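Histidine acid phosphatase (Hafnia alvei, PDB 4ARU) belongs to branch 2 of the histidine phosphatase superfamily, as a single-chain enzyme with a mixed beta sheet beside a largely helical region. Local coordinates at residues Asp77-Pro82 with Pro108-Ala113; Ala166-Val171 with Thr219-Phe224; Leu172-Ser177 with Cys189-Ala194. One frame throughout, in Å; residues are numbered along the deposited sequence.

Contact 1: Asp77-Pro82 with Pro108-Ala113; sequences DNCPTP and PQCDLA
Cys79 and Cys110 are joined by a disulfide that staples two surface loops of the histidine phosphatase fold, the one leading from helix 51-70 into strand 85-89 and the one leading from helix 93-106 into strand 115-116. Where they touch, the loops run almost the same way, their end-to-end directions only 12° apart. Both cysteines carry SG anti to the carbonyl carbon and beside the backbone N (chi1 near -60° in each), and the two CB atoms point at the opposite loop. The sulfurs are 2.0 Å apart, SG to SG, and the C-S-S-C torsion of -86° is close to the unstrained right-angle twist, with the CB atoms of Cys79 and Cys110 3.8 Å apart. The ring of Pro80 lies next to the bridge, its CD 4.1 Å from Cys110 SG, and this buried proline also rests on Leu74 and Ala107. Further along, the side chains of Pro82 and Leu112 meet at about a right angle. An inverse gamma turn centred on Asp111 separates Cys110 from Leu112, whose CB points toward the other loop; its CD2 methyl ends 3.9 Å from Pro82 CB.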
loop_
_atom_site.group_PDB
_atom_site.type_symbol
_atom_site.label_atom_id
_atom_site.label_comp_id
_atom_site.label_asym_id
_atom_site.label_seq_id
_atom_site.Cartn_x
_atom_site.Cartn_y
_atom_site.Cartn_z
ATOM N N ASP A 77 13.346 7.912 25.768
ATOM C CA ASP A 77 14.291 6.802 25.885
ATOM C C ASP A 77 13.600 5.547 26.426
ATOM O O ASP A 77 12.589 5.618 27.133
ATOM C CB ASP A 77 15.466 7.191 26.793
ATOM C CG ASP A 77 16.338 8.293 26.190
ATOM O OD1 ASP A 77 17.042 8.009 25.192
ATOM O OD2 ASP A 77 16.318 9.441 26.710
ATOM N N ASN A 78 14.146 4.386 26.118
ATOM C CA ASN A 78 13.651 3.163 26.732
ATOM C C ASN A 78 12.184 2.858 26.346
ATOM O O ASN A 78 11.428 3.733 25.865
ATOM C CB ASN A 78 13.796 3.222 28.268
ATOM C CG ASN A 78 14.932 4.141 28.740
ATOM O OD1 ASN A 78 16.083 4.033 28.290
ATOM N ND2 ASN A 78 14.608 5.041 29.670
ATOM N N CYS A 79 11.772 1.638 26.653
ATOM C CA CYS A 79 10.594 1.010 26.066
ATOM C C CYS A 79 9.264 1.692 26.265
ATOM O O CYS A 79 8.973 2.190 27.364
ATOM C CB CYS A 79 10.509 -0.436 26.582
ATOM S SG CYS A 79 11.974 -1.370 26.077
ATOM N N PRO A 80 8.452 1.735 25.196
ATOM C CA PRO A 80 7.075 2.134 25.397
ATOM C C PRO A 80 6.437 1.177 26.398
ATOM O O PRO A 80 6.861 0.014 26.492
ATOM C CB PRO A 80 6.430 1.963 24.027
ATOM C CG PRO A 80 7.549 1.791 23.053
ATOM C CD PRO A 80 8.719 1.285 23.825
ATOM N N THR A 81 5.452 1.661 27.135
ATOM C CA THR A 81 4.605 0.763 27.920
ATOM C C THR A 81 3.864 -0.124 26.898
ATOM O O THR A 81 3.486 0.337 25.858
ATOM C CB THR A 81 3.646 1.543 28.807
ATOM O OG1 THR A 81 3.095 0.657 29.783
ATOM C CG2 THR A 81 2.518 2.210 27.985
ATOM N N PRO A 82 3.694 -1.428 27.165
ATOM C CA PRO A 82 3.128 -2.229 26.048
ATOM C C PRO A 82 1.704 -1.890 25.587
ATOM O O PRO A 82 1.384 -2.078 24.427
ATOM C CB PRO A 82 3.196 -3.652 26.608
ATOM C CG PRO A 82 4.451 -3.594 27.401
ATOM C CD PRO A 82 4.341 -2.294 28.170
ATOM N N PRO A 108 13.603 -1.112 20.076
ATOM C CA PRO A 108 14.565 -2.185 20.023
ATOM C C PRO A 108 14.719 -2.877 21.367
ATOM O O PRO A 108 14.826 -2.219 22.398
ATOM C CB PRO A 108 15.858 -1.482 19.624
ATOM C CG PRO A 108 15.476 -0.170 19.114
ATOM C CD PRO A 108 14.155 0.198 19.681
ATOM N N GLN A 109 14.720 -4.200 21.338
ATOM C CA GLN A 109 14.918 -4.990 22.551
ATOM C C GLN A 109 13.835 -4.755 23.613
ATOM O O GLN A 109 14.047 -4.959 24.805
ATOM C CB GLN A 109 16.312 -4.691 23.136
ATOM C CG GLN A 109 17.404 -4.606 22.058
ATOM C CD GLN A 109 17.489 -5.884 21.271
ATOM O OE1 GLN A 109 17.763 -5.902 20.070
ATOM N NE2 GLN A 109 17.218 -6.993 21.957
ATOM N N CYS A 110 12.669 -4.292 23.173
ATOM C CA CYS A 110 11.536 -4.213 24.046
ATOM C C CYS A 110 10.723 -5.472 23.785
ATOM O O CYS A 110 10.612 -5.907 22.630
ATOM C CB CYS A 110 10.738 -2.938 23.734
ATOM S SG CYS A 110 11.805 -1.454 24.042
ATOM N N ASP A 111 10.110 -6.009 24.819
ATOM C CA ASP A 111 9.454 -7.302 24.652
ATOM C C ASP A 111 8.011 -7.091 24.205
ATOM O O ASP A 111 7.063 -7.082 24.990
ATOM C CB ASP A 111 9.565 -8.120 25.918
ATOM C CG ASP A 111 9.824 -9.588 25.665
ATOM O OD1 ASP A 111 9.680 -10.094 24.540
ATOM O OD2 ASP A 111 10.150 -10.222 26.672
ATOM N N LEU A 112 7.877 -6.869 22.899
ATOM C CA LEU A 112 6.595 -6.621 22.264
ATOM C C LEU A 112 6.396 -7.683 21.206
ATOM O O LEU A 112 7.346 -8.185 20.652
ATOM C CB LEU A 112 6.590 -5.246 21.637
ATOM C CG LEU A 112 6.800 -4.081 22.614
ATOM C CD1 LEU A 112 6.880 -2.720 21.918
ATOM C CD2 LEU A 112 5.711 -4.072 23.667
ATOM N N ALA A 113 5.137 -8.005 20.921
ATOM C CA ALA A 113 4.814 -9.023 19.933
ATOM C C ALA A 113 3.650 -8.535 19.145
ATOM O O ALA A 113 2.831 -7.764 19.619
ATOM C CB ALA A 113 4.452 -10.339 20.615
#

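Contact 2: Ala166-Val171 with Thr219-Phe224; sequences ALMSSV and TLAEIF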
loop_
_atom_site.group_PDB
_atom_site.type_symbol
_atom_site.label_atom_id
_atom_site.label_comp_id
_atom_site.label_asym_id
_atom_site.label_seq_id
_atom_site.Cartn_x
_atom_site.Cartn_y
_atom_site.Cartn_z
ATOM N N ALA A 166 6.150 0.534 -24.816
ATOM C CA ALA A 166 7.315 0.381 -25.693
ATOM C C ALA A 166 8.606 0.314 -24.887
ATOM O O ALA A 166 9.476 -0.473 -25.191
ATOM C CB ALA A 166 7.387 1.497 -26.714
ATOM N N LEU A 167 8.672 1.110 -23.821
ATOM C CA LEU A 167 9.849 1.040 -22.943
ATOM C C LEU A 167 9.929 -0.310 -22.246
ATOM O O LEU A 167 10.988 -0.915 -22.168
ATOM C CB LEU A 167 9.837 2.158 -21.912
ATOM C CG LEU A 167 10.946 2.159 -20.859
ATOM C CD1 LEU A 167 12.299 2.317 -21.515
ATOM C CD2 LEU A 167 10.684 3.263 -19.855
ATOM N N MET A 168 8.802 -0.794 -21.764
ATOM C CA MET A 168 8.791 -2.117 -21.110
ATOM C C MET A 168 9.303 -3.164 -22.120
ATOM O O MET A 168 10.102 -4.043 -21.781
ATOM C CB MET A 168 7.397 -2.503 -20.618
ATOM C CG MET A 168 7.329 -3.869 -19.947
ATOM S SD MET A 168 8.461 -4.131 -18.542
ATOM C CE MET A 168 7.632 -3.281 -17.238
ATOM N N SER A 169 8.783 -3.122 -23.332
ATOM C CA SER A 169 9.265 -4.034 -24.384
ATOM C C SER A 169 10.770 -4.022 -24.565
ATOM O O SER A 169 11.393 -5.075 -24.606
ATOM C CB SER A 169 8.534 -3.724 -25.698
ATOM O OG SER A 169 8.909 -4.618 -26.731
ATOM N N SER A 170 11.356 -2.818 -24.577
ATOM C CA SER A 170 12.785 -2.682 -24.789
ATOM C C SER A 170 13.577 -3.196 -23.580
ATOM O O SER A 170 14.602 -3.838 -23.771
ATOM C CB SER A 170 13.143 -1.220 -25.166
ATOM O OG SER A 170 12.993 -0.333 -24.087
ATOM N N VAL A 171 13.102 -2.927 -22.375
ATOM C CA VAL A 171 13.758 -3.408 -21.149
ATOM C C VAL A 171 13.766 -4.945 -21.100
ATOM O O VAL A 171 14.771 -5.550 -20.717
ATOM C CB VAL A 171 13.041 -2.831 -19.909
ATOM C CG1 VAL A 171 13.437 -3.564 -18.628
ATOM C CG2 VAL A 171 13.282 -1.330 -19.815
ATOM N N THR A 219 2.978 -5.576 -13.167
ATOM C CA THR A 219 3.607 -6.562 -12.315
ATOM C C THR A 219 5.128 -6.547 -12.520
ATOM O O THR A 219 5.878 -6.534 -11.544
ATOM C CB THR A 219 3.094 -7.946 -12.679
ATOM O OG1 THR A 219 1.687 -7.992 -12.414
ATOM C CG2 THR A 219 3.773 -9.008 -11.894
ATOM N N LEU A 220 5.579 -6.507 -13.767
ATOM C CA LEU A 220 7.003 -6.544 -14.078
ATOM C C LEU A 220 7.650 -5.300 -13.538
ATOM O O LEU A 220 8.791 -5.373 -12.997
ATOM C CB LEU A 220 7.239 -6.727 -15.548
ATOM C CG LEU A 220 6.576 -7.992 -16.145
ATOM C CD1 LEU A 220 6.885 -8.074 -17.626
ATOM C CD2 LEU A 220 6.965 -9.242 -15.364
ATOM N N ALA A 221 7.018 -4.141 -13.734
ATOM C CA ALA A 221 7.617 -2.903 -13.270
ATOM C C ALA A 221 7.826 -2.893 -11.763
ATOM O O ALA A 221 8.869 -2.441 -11.289
ATOM C CB ALA A 221 6.758 -1.697 -13.663
ATOM N N GLU A 222 6.850 -3.408 -11.035
ATOM C CA GLU A 222 6.999 -3.526 -9.596
ATOM C C GLU A 222 8.120 -4.509 -9.219
ATOM O O GLU A 222 8.884 -4.261 -8.251
ATOM C CB GLU A 222 5.642 -3.894 -8.961
ATOM C CG GLU A 222 5.690 -4.143 -7.488
ATOM C CD GLU A 222 5.877 -2.902 -6.637
ATOM O OE1 GLU A 222 5.676 -1.744 -7.139
ATOM O OE2 GLU A 222 6.238 -3.066 -5.450
ATOM N N ILE A 223 8.254 -5.593 -9.967
ATOM C CA ILE A 223 9.353 -6.520 -9.688
ATOM C C ILE A 223 10.709 -5.813 -9.868
ATOM O O ILE A 223 11.627 -6.000 -9.065
ATOM C CB ILE A 223 9.253 -7.831 -10.506
ATOM C CG1 ILE A 223 8.027 -8.597 -9.984
ATOM C CG2 ILE A 223 10.584 -8.588 -10.474
ATOM C CD1 ILE A 223 7.626 -9.752 -10.858
ATOM N N PHE A 224 10.882 -5.002 -10.920
ATOM C CA PHE A 224 12.132 -4.295 -11.089
ATOM C C PHE A 224 12.383 -3.361 -9.905
ATOM O O PHE A 224 13.498 -3.281 -9.417
ATOM C CB PHE A 224 12.128 -3.485 -12.386
ATOM C CG PHE A 224 11.958 -4.306 -13.642
ATOM C CD1 PHE A 224 12.426 -5.602 -13.775
ATOM C CD2 PHE A 224 11.348 -3.737 -14.729
ATOM C CE1 PHE A 224 12.267 -6.315 -14.959
ATOM C CE2 PHE A 224 11.184 -4.447 -15.928
ATOM C CZ PHE A 224 11.633 -5.725 -16.038
#
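Helices 162-172 and 213-229 pass each other here with the axes of their short segments 11.6 Å apart at closest approach and crossing at 58°, so the side chains must span a wide gap. Met168 does most of the spanning. Its CG stands anti to the backbone N (chi1 179°), and bends at chi2 and chi3 then fold the chain round until the terminal methyl reaches the other helix. There CE lies 3.7 Å from Ala221 N and 3.9 Å from Leu220 CB, with the side chains of Met168 and Leu220 crossing at about a right angle. The sulfur serves a second neighbour: SD lies 3.8 Å from Phe224 CE2 in an oblique Met-aromatic contact. Val171, about one helical turn further on, meets the Phe224 side chain head-on, the two reaching toward each other from their own helices, with its CG1 methyl 3.6 Å from Phe224 CE2. Thus one ring carbon is touched by both the Met168 thioether sulfur and a Val171 methyl, while the carbonyl oxygen of Leu220 lies over one face of the ring, offset toward its rim. All five touching residues are buried, and the side chains that meet between the segments are apolar. Helix 243-262 lies alongside, with Leu249 against Met168; Phe191 of the short helix 191-194 also packs on Met168, and helix 29-33 places Met31 against Leu220.

Contact 3: Leu172-Ser177 with Cys189-Ala194; sequences LDFPKS and CDFSQA
Phe174 O is gripped by two donors from one residue, Ser177 OG at 2.7 Å and Ser177 N at 2.9 Å; the hydroxyl approaches in the carbonyl plane, on a lone pair. The turn thus fastened follows a Schellman motif that ends helix 162-172, with Asp173, at positive phi, as its C-prime residue, and Ser177 is in turn the N-cap of the next helix. Against this turn packs the start of helix 191-194, and the centre of the contact is a T-shaped pair of phenylalanines. Phe191 directs its edge at the face of Phe174, with the planes at 82° and the centroids 5.0 Å apart; its CD1 stands over the centre of the Phe174 ring. Phe174 has CG anti to its own backbone N (chi1 174°), which carries the ring across to the other segment, where CE2 comes 3.5 Å from Phe191 CA. Leu172 crosses the Phe191 side chain at about a right angle and meets CE1 with its CD1 methyl. Cys189, whose disulfide to Cys180 links this segment to helix 178-182, sets its sulfur obliquely against the Phe174 ring, a sulfur-aromatic contact. Asp190 is the N-cap of helix 191-194: the anti lone pair of its OD1 receives Gln193 N at 3.0 Å, with an N-H...O angle of 162°.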
loop_
_atom_site.group_PDB
_atom_site.type_symbol
_atom_site.label_atom_id
_atom_site.label_comp_id
_atom_site.label_asym_id
_atom_site.label_seq_id
_atom_site.Cartn_x
_atom_site.Cartn_y
_atom_site.Cartn_z
ATOM N N LEU A 172 12.662 -5.555 -21.512
ATOM C CA LEU A 172 12.561 -7.000 -21.605
ATOM C C LEU A 172 13.312 -7.592 -22.773
ATOM O O LEU A 172 13.597 -8.789 -22.760
ATOM C CB LEU A 172 11.067 -7.407 -21.773
ATOM C CG LEU A 172 10.192 -7.074 -20.581
ATOM C CD1 LEU A 172 8.774 -7.318 -21.019
ATOM C CD2 LEU A 172 10.547 -7.913 -19.357
ATOM N N ASP A 173 13.634 -6.812 -23.817
ATOM C CA ASP A 173 13.983 -7.408 -25.124
ATOM C C ASP A 173 12.911 -8.357 -25.606
ATOM O O ASP A 173 13.167 -9.429 -26.161
ATOM C CB ASP A 173 15.370 -8.062 -25.085
ATOM C CG ASP A 173 16.478 -7.025 -24.954
ATOM O OD1 ASP A 173 16.660 -6.302 -25.947
ATOM O OD2 ASP A 173 17.169 -6.897 -23.901
ATOM N N PHE A 174 11.660 -7.907 -25.421
ATOM C CA PHE A 174 10.483 -8.691 -25.784
ATOM C C PHE A 174 10.527 -9.269 -27.205
ATOM O O PHE A 174 10.153 -10.420 -27.422
ATOM C CB PHE A 174 9.194 -7.880 -25.516
ATOM C CG PHE A 174 7.917 -8.565 -25.994
ATOM C CD1 PHE A 174 7.356 -9.628 -25.280
ATOM C CD2 PHE A 174 7.263 -8.121 -27.118
ATOM C CE1 PHE A 174 6.191 -10.224 -25.725
ATOM C CE2 PHE A 174 6.096 -8.723 -27.555
ATOM C CZ PHE A 174 5.561 -9.764 -26.849
ATOM N N PRO A 175 10.941 -8.473 -28.196
ATOM C CA PRO A 175 10.883 -9.003 -29.560
ATOM C C PRO A 175 11.765 -10.251 -29.779
ATOM O O PRO A 175 11.507 -11.034 -30.714
ATOM C CB PRO A 175 11.374 -7.820 -30.411
ATOM C CG PRO A 175 11.048 -6.609 -29.605
ATOM C CD PRO A 175 11.255 -7.020 -28.187
ATOM N N LYS A 176 12.778 -10.409 -28.927
ATOM C CA LYS A 176 13.660 -11.573 -28.992
ATOM C C LYS A 176 13.265 -12.688 -28.035
ATOM O O LYS A 176 14.026 -13.654 -27.894
ATOM C CB LYS A 176 15.093 -11.165 -28.677
ATOM C CG LYS A 176 15.686 -10.167 -29.659
ATOM C CD LYS A 176 16.843 -9.482 -28.957
ATOM C CE LYS A 176 17.721 -8.627 -29.858
ATOM N NZ LYS A 176 18.609 -7.825 -28.955
ATOM N N SER A 177 12.079 -12.589 -27.453
ATOM C CA SER A 177 11.666 -13.470 -26.367
ATOM C C SER A 177 11.026 -14.743 -26.927
ATOM O O SER A 177 10.555 -14.771 -28.070
ATOM C CB SER A 177 10.685 -12.761 -25.470
ATOM O OG SER A 177 9.425 -12.631 -26.116
ATOM N N CYS A 189 5.948 -8.809 -33.853
ATOM C CA CYS A 189 5.550 -9.100 -32.482
ATOM C C CYS A 189 5.749 -7.845 -31.631
ATOM O O CYS A 189 6.857 -7.501 -31.223
ATOM C CB CYS A 189 6.373 -10.262 -31.942
ATOM S SG CYS A 189 5.838 -10.961 -30.364
ATOM N N ASP A 190 4.650 -7.131 -31.415
ATOM C CA ASP A 190 4.645 -5.851 -30.676
ATOM C C ASP A 190 3.952 -6.089 -29.337
ATOM O O ASP A 190 2.886 -6.661 -29.298
ATOM C CB ASP A 190 3.884 -4.791 -31.506
ATOM C CG ASP A 190 3.716 -3.471 -30.779
ATOM O OD1 ASP A 190 2.725 -3.305 -30.047
ATOM O OD2 ASP A 190 4.603 -2.595 -30.935
ATOM N N PHE A 191 4.564 -5.642 -28.243
ATOM C CA PHE A 191 4.104 -5.950 -26.896
ATOM C C PHE A 191 2.671 -5.512 -26.707
ATOM O O PHE A 191 1.831 -6.288 -26.252
ATOM C CB PHE A 191 5.050 -5.290 -25.882
ATOM C CG PHE A 191 4.808 -5.673 -24.434
ATOM C CD1 PHE A 191 5.229 -6.900 -23.951
ATOM C CD2 PHE A 191 4.289 -4.773 -23.521
ATOM C CE1 PHE A 191 5.073 -7.229 -22.621
ATOM C CE2 PHE A 191 4.121 -5.111 -22.188
ATOM C CZ PHE A 191 4.504 -6.337 -21.737
ATOM N N SER A 192 2.368 -4.277 -27.075
ATOM C CA SER A 192 1.001 -3.751 -26.936
ATOM C C SER A 192 -0.026 -4.490 -27.836
ATOM O O SER A 192 -1.098 -4.855 -27.356
ATOM C CB SER A 192 0.980 -2.251 -27.245
ATOM O OG SER A 192 -0.372 -1.742 -27.191
ATOM N N GLN A 193 0.302 -4.699 -29.098
ATOM C CA GLN A 193 -0.600 -5.332 -30.057
ATOM C C GLN A 193 -0.866 -6.782 -29.656
ATOM O O GLN A 193 -1.979 -7.276 -29.806
ATOM C CB GLN A 193 0.040 -5.297 -31.447
ATOM C CG GLN A 193 -0.884 -5.697 -32.600
ATOM C CD GLN A 193 -1.151 -7.190 -32.680
ATOM O OE1 GLN A 193 -0.284 -7.992 -32.368
ATOM N NE2 GLN A 193 -2.362 -7.569 -33.100
ATOM N N ALA A 194 0.177 -7.453 -29.184
ATOM C CA ALA A 194 0.085 -8.865 -28.806
ATOM C C ALA A 194 -0.834 -9.111 -27.608
ATOM O O ALA A 194 -1.377 -10.214 -27.472
ATOM C CB ALA A 194 1.458 -9.430 -28.535
#

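How the contacts relate
The three contacts illustrate how chemistry follows place in the fold. Contact 1 lies at the surface and relies on a covalent bridge between loops, on the opposite side of the chain's centre from the other two, its nearest atoms about 25 Å from contact 2. Contact 2 is buried and brings its two helices together through apolar side chains, whereas contact 3, partly buried, combines a T-shaped pair of rings with polar turns and caps. Contacts 2 and 3 share helix 162-172, and contact 3 is nested in the chain between the segments of contact 2. They touch directly: Ser169 O probably accepts a hydrogen bond from Phe174 N, and Leu220 packs on Leu172.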